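Local coordinates for double Glycine Motif Protease domain from AMS/PCAT Transporter (Lachnospiraceae bacterium C6A11, PDB 6MPZ), which probably cleaves the leader peptide of lantibiotic-type precursors after a double-glycine motif, as the C39 peptidase domain of a peptide-secreting AMS/PCAT transporter, at residues C93-N98 with G136-F141; A29-M34 with F102-G107. All blocks are in the same frame, centred on the assembly; numbering follows the deposited sequence.

In the fold
Both contacts lie in the buried core, contact 2 nearer the centre of the chain, and they meet through the central sheet. Contact 1 pairs two antiparallel neighbours, strands 93-97 and 137-142; contact 2 lays helix 27-38 on strand 101-109, which flanks 93-97 on its other edge. Strands 93-97 and 101-109, neighbours in the sheet, are joined by backbone bonds, as from Leu-105 N to Cys-93 O. Their chemistry follows from this: contact 1 has a backbone hydrogen-bond ladder with apolar side chains on either face, whereas contact 2 is helix-on-sheet packing without hydrogen bonds between its segments. The side chain of Ile-94 reaches the helix and so belongs to both neighbourhoods.

Contact 1 of 2, residues C93-N98 with G136-F141; sequences CIIHWN and GICLIF
Ile-94 and Leu-139 face each other as an antiparallel hydrogen-bonded pair, gripped by two backbone bonds. Leu-139 N gives to Ile-94 O at 2.7 Å in a nearly straight N-H...O line (176°), while Ile-94 N reaches Leu-139 O at 3.0 Å in the carbonyl plane. A third rung, His-96 N to Ile-137 O at 3.1 Å, extends the ladder.

The Ile-94 side chain runs outward from CB, and both CB and the CG2 branch rest against Leu-139 CD1, CB at 4.2 Å. With chi1 at -65°, CG1 stands anti to the carbonyl carbon, and its methylene comes to the rim of the Phe-141 ring, near the ring plane, 3.9 Å from CE2. The chain is extended beyond that, and CD1 ends beside CE2 and CZ of the same ring. Leu-139 and Phe-141 thus share this isoleucine between branch and tip.

The opposite face of the sheet carries sulfur. Cys-93 SG and Cys-138 SG lie 3.8 Å apart, a van der Waals contact and not a disulfide, and Ile-95 CG2 sits 4.2 Å from Cys-138 SG.

On the Ile-94 face, helix 61-70 covers Leu-139 and Phe-141, and Val-35 of helix 27-38 packs on both Ile-94 and Phe-141. At the far end His-96 packs on the backbone of the bound leader peptide and Ile-137 on one of its apolar side chains, so this end of the pairing helps form the peptide's binding surface. Strand 101-109 flanks 93-97, and strand 74-79 flanks 137-142, making this pair an interior seam of the antiparallel sheet.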
ATOM      1  N   CYS A  93      -2.341  -2.875  -3.617  1.00 24.66           N
ATOM      2  CA  CYS A  93      -2.795  -1.669  -2.903  1.00 26.60           C
ATOM      3  C   CYS A  93      -1.968  -1.611  -1.615  1.00 27.00           C
ATOM      4  O   CYS A  93      -1.376  -2.643  -1.191  1.00 27.02           O
ATOM      5  CB  CYS A  93      -4.315  -1.713  -2.560  1.00 26.83           C
ATOM      6  SG  CYS A  93      -4.855  -3.126  -1.526  1.00 29.67           S
ATOM      7  N   ILE A  94      -1.942  -0.447  -0.982  1.00 25.40           N
ATOM      8  CA  ILE A  94      -1.209  -0.287   0.270  1.00 27.14           C
ATOM      9  C   ILE A  94      -2.239  -0.203   1.382  1.00 27.57           C
ATOM     10  O   ILE A  94      -3.245   0.507   1.236  1.00 23.15           O
ATOM     11  CB  ILE A  94      -0.292   0.992   0.255  1.00 28.80           C
ATOM     12  CG1 ILE A  94       0.826   0.855  -0.812  1.00 27.50           C
ATOM     13  CG2 ILE A  94       0.349   1.183   1.616  1.00 27.70           C
ATOM     14  CD1 ILE A  94       1.688   2.080  -1.057  1.00 27.23           C
ATOM     15  N   ILE A  95      -1.980  -0.912   2.494  1.00 27.22           N
ATOM     16  CA  ILE A  95      -2.894  -0.931   3.591  1.00 29.61           C
ATOM     17  C   ILE A  95      -2.155  -0.621   4.892  1.00 30.53           C
ATOM     18  O   ILE A  95      -0.985  -1.004   5.063  1.00 31.51           O
ATOM     19  CB  ILE A  95      -3.705  -2.253   3.714  1.00 32.01           C
ATOM     20  CG1 ILE A  95      -2.810  -3.475   3.996  1.00 32.73           C
ATOM     21  CG2 ILE A  95      -4.524  -2.467   2.478  1.00 32.81           C
ATOM     22  CD1 ILE A  95      -3.535  -4.767   4.375  1.00 33.51           C
ATOM     23  N   HIS A  96      -2.869   0.090   5.775  1.00 29.35           N
ATOM     24  CA  HIS A  96      -2.424   0.467   7.127  1.00 31.26           C
ATOM     25  C   HIS A  96      -2.564  -0.786   8.023  1.00 27.65           C
ATOM     26  O   HIS A  96      -3.508  -1.539   7.873  1.00 28.42           O
ATOM     27  CB  HIS A  96      -3.311   1.659   7.569  1.00 31.68           C
ATOM     28  CG  HIS A  96      -2.846   2.384   8.800  1.00 33.49           C
ATOM     29  ND1 HIS A  96      -1.525   2.682   9.056  1.00 34.86           N
ATOM     30  CD2 HIS A  96      -3.553   2.936   9.814  1.00 34.52           C
ATOM     31  CE1 HIS A  96      -1.437   3.338  10.193  1.00 34.42           C
ATOM     32  NE2 HIS A  96      -2.653   3.512  10.668  1.00 36.63           N
ATOM     33  N   TRP A  97      -1.614  -1.015   8.921  1.00 31.30           N
ATOM     34  CA  TRP A  97      -1.428  -2.325   9.582  1.00 29.37           C
ATOM     35  C   TRP A  97      -1.005  -2.122  11.031  1.00 33.08           C
ATOM     36  O   TRP A  97       0.033  -1.500  11.283  1.00 33.60           O
ATOM     37  CB  TRP A  97      -0.329  -3.103   8.830  1.00 30.18           C
ATOM     38  CG  TRP A  97      -0.165  -4.594   9.106  1.00 31.04           C
ATOM     39  CD1 TRP A  97       0.792  -5.193   9.874  1.00 30.43           C
ATOM     40  CD2 TRP A  97      -0.948  -5.658   8.554  1.00 32.22           C
ATOM     41  NE1 TRP A  97       0.656  -6.567   9.826  1.00 32.21           N
ATOM     42  CE2 TRP A  97      -0.410  -6.877   9.040  1.00 32.07           C
ATOM     43  CE3 TRP A  97      -2.064  -5.698   7.697  1.00 31.41           C
ATOM     44  CZ2 TRP A  97      -0.962  -8.121   8.717  1.00 34.02           C
ATOM     45  CZ3 TRP A  97      -2.606  -6.944   7.365  1.00 31.14           C
ATOM     46  CH2 TRP A  97      -2.068  -8.130   7.886  1.00 31.48           C
ATOM     47  N   ASN A  98      -1.796  -2.673  11.956  1.00 37.61           N
ATOM     48  CA  ASN A  98      -1.603  -2.529  13.416  1.00 39.83           C
ATOM     49  C   ASN A  98      -1.476  -1.080  13.912  1.00 44.58           C
ATOM     50  O   ASN A  98      -0.809  -0.842  14.896  1.00 51.35           O
ATOM     51  CB  ASN A  98      -0.395  -3.364  13.859  1.00 38.59           C
ATOM     52  CG  ASN A  98      -0.575  -4.827  13.554  1.00 43.37           C
ATOM     53  OD1 ASN A  98      -1.697  -5.329  13.597  1.00 55.78           O
ATOM     54  ND2 ASN A  98       0.507  -5.514  13.213  1.00 34.58           N
ATOM     55  N   GLY A 136      -8.297  -0.609   8.349  1.00 28.50           N
ATOM     56  CA  GLY A 136      -9.373  -0.078   7.562  1.00 25.75           C
ATOM     57  C   GLY A 136      -8.956   0.851   6.464  1.00 28.10           C
ATOM     58  O   GLY A 136      -9.758   1.044   5.525  1.00 30.22           O
ATOM     59  N   ILE A 137      -7.741   1.424   6.536  1.00 30.00           N
ATOM     60  CA  ILE A 137      -7.291   2.414   5.528  1.00 30.56           C
ATOM     61  C   ILE A 137      -6.507   1.714   4.376  1.00 29.03           C
ATOM     62  O   ILE A 137      -5.560   0.989   4.624  1.00 26.37           O
ATOM     63  CB  ILE A 137      -6.390   3.523   6.142  1.00 31.38           C
ATOM     64  CG1 ILE A 137      -7.051   4.198   7.371  1.00 36.35           C
ATOM     65  CG2 ILE A 137      -6.067   4.572   5.092  1.00 31.28           C
ATOM     66  CD1 ILE A 137      -8.402   4.870   7.130  1.00 35.24           C
ATOM     67  N   CYS A 138      -6.878   2.031   3.129  1.00 27.12           N
ATOM     68  CA  CYS A 138      -6.439   1.338   1.967  1.00 29.26           C
ATOM     69  C   CYS A 138      -6.163   2.356   0.895  1.00 30.41           C
ATOM     70  O   CYS A 138      -7.033   3.153   0.585  1.00 29.76           O
ATOM     71  CB  CYS A 138      -7.535   0.391   1.457  1.00 29.91           C
ATOM     72  SG  CYS A 138      -7.145  -0.451  -0.107  1.00 33.73           S
ATOM     73  N   LEU A 139      -4.972   2.309   0.319  1.00 30.80           N
ATOM     74  CA  LEU A 139      -4.629   3.218  -0.750  1.00 32.48           C
ATOM     75  C   LEU A 139      -4.657   2.389  -2.015  1.00 31.71           C
ATOM     76  O   LEU A 139      -4.001   1.383  -2.078  1.00 29.46           O
ATOM     77  CB  LEU A 139      -3.251   3.857  -0.505  1.00 30.71           C
ATOM     78  CG  LEU A 139      -2.998   4.389   0.938  1.00 33.02           C
ATOM     79  CD1 LEU A 139      -1.553   4.847   1.137  1.00 31.39           C
ATOM     80  CD2 LEU A 139      -4.004   5.459   1.346  1.00 32.76           C
ATOM     81  N   ILE A 140      -5.403   2.883  -3.009  1.00 30.10           N
ATOM     82  CA  ILE A 140      -5.823   2.188  -4.190  1.00 30.26           C
ATOM     83  C   ILE A 140      -5.248   2.975  -5.362  1.00 33.10           C
ATOM     84  O   ILE A 140      -5.316   4.212  -5.376  1.00 36.57           O
ATOM     85  CB  ILE A 140      -7.374   2.131  -4.222  1.00 32.42           C
ATOM     86  CG1 ILE A 140      -7.901   1.162  -3.142  1.00 32.27           C
ATOM     87  CG2 ILE A 140      -7.918   1.790  -5.619  1.00 30.80           C
ATOM     88  CD1 ILE A 140      -7.840  -0.296  -3.555  1.00 32.46           C
ATOM     89  N   PHE A 141      -4.622   2.267  -6.306  1.00 31.49           N
ATOM     90  CA  PHE A 141      -3.866   2.908  -7.378  1.00 29.96           C
ATOM     91  C   PHE A 141      -4.315   2.389  -8.716  1.00 33.08           C
ATOM     92  O   PHE A 141      -4.735   1.240  -8.834  1.00 33.69           O
ATOM     93  CB  PHE A 141      -2.355   2.674  -7.226  1.00 28.69           C
ATOM     94  CG  PHE A 141      -1.803   3.106  -5.894  1.00 29.04           C
ATOM     95  CD1 PHE A 141      -1.439   4.427  -5.671  1.00 27.63           C
ATOM     96  CD2 PHE A 141      -1.643   2.196  -4.856  1.00 26.54           C
ATOM     97  CE1 PHE A 141      -0.955   4.818  -4.446  1.00 27.18           C
ATOM     98  CE2 PHE A 141      -1.152   2.608  -3.648  1.00 23.96           C
ATOM     99  CZ  PHE A 141      -0.802   3.899  -3.441  1.00 24.42           C
TER

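Contact 2 of 2, residues A29-M34 with F102-G107; sequences AASLAM and FVVLKG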
ATOM      1  N   ALA A  29       7.470   4.177   2.276  1.00 28.56           N
ATOM      2  CA  ALA A  29       8.282   4.305   1.076  1.00 27.97           C
ATOM      3  C   ALA A  29       8.595   2.976   0.368  1.00 26.12           C
ATOM      4  O   ALA A  29       8.545   2.901  -0.864  1.00 23.44           O
ATOM      5  CB  ALA A  29       9.581   5.024   1.418  1.00 29.33           C
ATOM      6  N   ALA A  30       8.943   1.947   1.151  1.00 23.90           N
ATOM      7  CA  ALA A  30       9.162   0.622   0.610  1.00 25.66           C
ATOM      8  C   ALA A  30       7.873   0.097  -0.070  1.00 25.16           C
ATOM      9  O   ALA A  30       7.940  -0.438  -1.158  1.00 22.34           O
ATOM     10  CB  ALA A  30       9.601  -0.322   1.729  1.00 27.86           C
ATOM     11  N   SER A  31       6.714   0.341   0.559  1.00 23.74           N
ATOM     12  CA  SER A  31       5.439  -0.115   0.063  1.00 23.02           C
ATOM     13  C   SER A  31       5.143   0.635  -1.244  1.00 22.48           C
ATOM     14  O   SER A  31       4.770   0.006  -2.205  1.00 20.59           O
ATOM     15  CB  SER A  31       4.287   0.110   1.093  1.00 22.93           C
ATOM     16  OG  SER A  31       4.504  -0.648   2.295  1.00 25.37           O
ATOM     17  N   LEU A  32       5.312   1.953  -1.300  1.00 22.52           N
ATOM     18  CA  LEU A  32       5.081   2.622  -2.613  1.00 25.15           C
ATOM     19  C   LEU A  32       6.126   2.171  -3.683  1.00 28.09           C
ATOM     20  O   LEU A  32       5.841   2.162  -4.870  1.00 29.15           O
ATOM     21  CB  LEU A  32       5.090   4.115  -2.480  1.00 24.35           C
ATOM     22  CG  LEU A  32       4.875   4.938  -3.776  1.00 23.10           C
ATOM     23  CD1 LEU A  32       3.579   4.616  -4.465  1.00 23.79           C
ATOM     24  CD2 LEU A  32       4.874   6.409  -3.409  1.00 22.61           C
ATOM     25  N   ALA A  33       7.330   1.810  -3.259  1.00 30.03           N
ATOM     26  CA  ALA A  33       8.387   1.396  -4.217  1.00 30.71           C
ATOM     27  C   ALA A  33       7.957   0.107  -4.936  1.00 30.35           C
ATOM     28  O   ALA A  33       8.014   0.029  -6.176  1.00 28.03           O
ATOM     29  CB  ALA A  33       9.752   1.240  -3.514  1.00 29.22           C
ATOM     30  N   MET A  34       7.452  -0.854  -4.151  1.00 28.78           N
ATOM     31  CA  MET A  34       6.840  -2.106  -4.658  1.00 24.92           C
ATOM     32  C   MET A  34       5.686  -1.858  -5.606  1.00 25.84           C
ATOM     33  O   MET A  34       5.628  -2.526  -6.651  1.00 28.99           O
ATOM     34  CB  MET A  34       6.380  -3.003  -3.514  1.00 23.13           C
ATOM     35  CG  MET A  34       7.507  -3.599  -2.774  1.00 24.50           C
ATOM     36  SD  MET A  34       7.196  -4.792  -1.419  1.00 26.27           S
ATOM     37  CE  MET A  34       6.890  -3.723  -0.041  1.00 25.20           C
ATOM     38  N   PHE A 102       2.815   0.083   7.287  1.00 33.30           N
ATOM     39  CA  PHE A 102       2.240  -0.061   5.971  1.00 31.53           C
ATOM     40  C   PHE A 102       2.813  -1.322   5.362  1.00 33.23           C
ATOM     41  O   PHE A 102       4.022  -1.586   5.466  1.00 36.23           O
ATOM     42  CB  PHE A 102       2.557   1.125   5.076  1.00 29.93           C
ATOM     43  CG  PHE A 102       1.852   2.377   5.454  1.00 30.91           C
ATOM     44  CD1 PHE A 102       0.474   2.475   5.332  1.00 30.24           C
ATOM     45  CD2 PHE A 102       2.567   3.483   5.926  1.00 30.99           C
ATOM     46  CE1 PHE A 102      -0.175   3.633   5.685  1.00 30.97           C
ATOM     47  CE2 PHE A 102       1.905   4.635   6.296  1.00 30.00           C
ATOM     48  CZ  PHE A 102       0.542   4.709   6.170  1.00 29.26           C
ATOM     49  N   VAL A 103       1.926  -2.104   4.739  1.00 31.95           N
ATOM     50  CA  VAL A 103       2.300  -3.262   3.971  1.00 26.66           C
ATOM     51  C   VAL A 103       1.618  -3.199   2.603  1.00 28.81           C
ATOM     52  O   VAL A 103       0.672  -2.421   2.406  1.00 30.70           O
ATOM     53  CB  VAL A 103       1.970  -4.543   4.709  1.00 27.03           C
ATOM     54  CG1 VAL A 103       2.654  -4.566   6.076  1.00 25.38           C
ATOM     55  CG2 VAL A 103       0.445  -4.748   4.834  1.00 25.84           C
ATOM     56  N   VAL A 104       2.109  -4.017   1.660  1.00 30.11           N
ATOM     57  CA  VAL A 104       1.499  -4.116   0.322  1.00 28.02           C
ATOM     58  C   VAL A 104       0.612  -5.347   0.219  1.00 27.24           C
ATOM     59  O   VAL A 104       1.109  -6.453   0.414  1.00 31.17           O
ATOM     60  CB  VAL A 104       2.539  -4.204  -0.791  1.00 26.86           C
ATOM     61  CG1 VAL A 104       1.829  -4.315  -2.160  1.00 25.16           C
ATOM     62  CG2 VAL A 104       3.408  -2.974  -0.752  1.00 27.44           C
ATOM     63  N   LEU A 105      -0.674  -5.139  -0.091  1.00 25.87           N
ATOM     64  CA  LEU A 105      -1.631  -6.246  -0.257  1.00 26.70           C
ATOM     65  C   LEU A 105      -1.687  -6.664  -1.731  1.00 29.16           C
ATOM     66  O   LEU A 105      -2.027  -5.822  -2.635  1.00 27.77           O
ATOM     67  CB  LEU A 105      -3.026  -5.873   0.249  1.00 27.53           C
ATOM     68  CG  LEU A 105      -4.185  -6.901   0.173  1.00 30.02           C
ATOM     69  CD1 LEU A 105      -3.820  -8.213   0.843  1.00 32.04           C
ATOM     70  CD2 LEU A 105      -5.454  -6.386   0.821  1.00 32.58           C
ATOM     71  N   LYS A 106      -1.337  -7.937  -1.965  1.00 26.50           N
ATOM     72  CA  LYS A 106      -1.295  -8.512  -3.293  1.00 28.21           C
ATOM     73  C   LYS A 106      -2.599  -9.190  -3.686  1.00 29.17           C
ATOM     74  O   LYS A 106      -2.897  -9.262  -4.879  1.00 28.02           O
ATOM     75  CB  LYS A 106      -0.166  -9.517  -3.410  1.00 29.78           C
ATOM     76  CG  LYS A 106       1.218  -8.902  -3.210  1.00 28.18           C
ATOM     77  CD  LYS A 106       2.299  -9.943  -3.363  1.00 26.29           C
ATOM     78  CE  LYS A 106       2.318 -10.823  -2.136  1.00 31.04           C
ATOM     79  NZ  LYS A 106       3.350 -11.848  -2.204  1.00 34.50           N
ATOM     80  N   GLY A 107      -3.364  -9.637  -2.681  1.00 27.75           N
ATOM     81  CA  GLY A 107      -4.702 -10.211  -2.842  1.00 25.43           C
ATOM     82  C   GLY A 107      -4.983 -11.265  -1.799  1.00 26.56           C
ATOM     83  O   GLY A 107      -4.256 -11.378  -0.811  1.00 25.01           O
TER
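Val-104 and Ser-31 make the closest backbone approach between helix and strand, their CA atoms 5.6 Å apart, and the axes of the two segments run within 22° of parallel.

Apolar packing does most of the work, and nearly all of it falls on one methyl, Val-104 CG2. Chi1 of 180° places CG1 opposite the backbone N and swings CG2 to that nitrogen's side, where it lies against the helix backbone, 3.6 Å from both Ser-31 CA and Ser-31 O. Ser-31 CB covers it at 3.7 Å. From one turn further along, Met-34 bends at chi3 (-84°), which brings its CE methyl obliquely over to CG2, 3.6 Å away, while its CB stays more loosely beside the same methyl.

The polar approach is of another kind. Ser-31 OG stands 3.3 Å from Phe-102 O and 3.8 Å from Phe-102 CB, yet its hydrogen bond is to Cys-27 O, one turn back in the helix. The hydroxyl therefore sits over the strand as a small polar group that has its hydrogen-bond partner in its own helix.

In a papain-like C39 fold this is the seam between the helix that starts at Cys-27 and the sheet strand that starts at His-101. Those two, with Asp-117, have the geometry of a cysteine-protease triad, although their role is inferred here. Phe-102, next to His-101, also packs on the backbone of the bound peptide. With no hydrogen bond between the two segments, helix and strand meet chiefly through apolar packing of Ser-31 and Met-34 on Val-104 CG2, close to the residues with triad geometry.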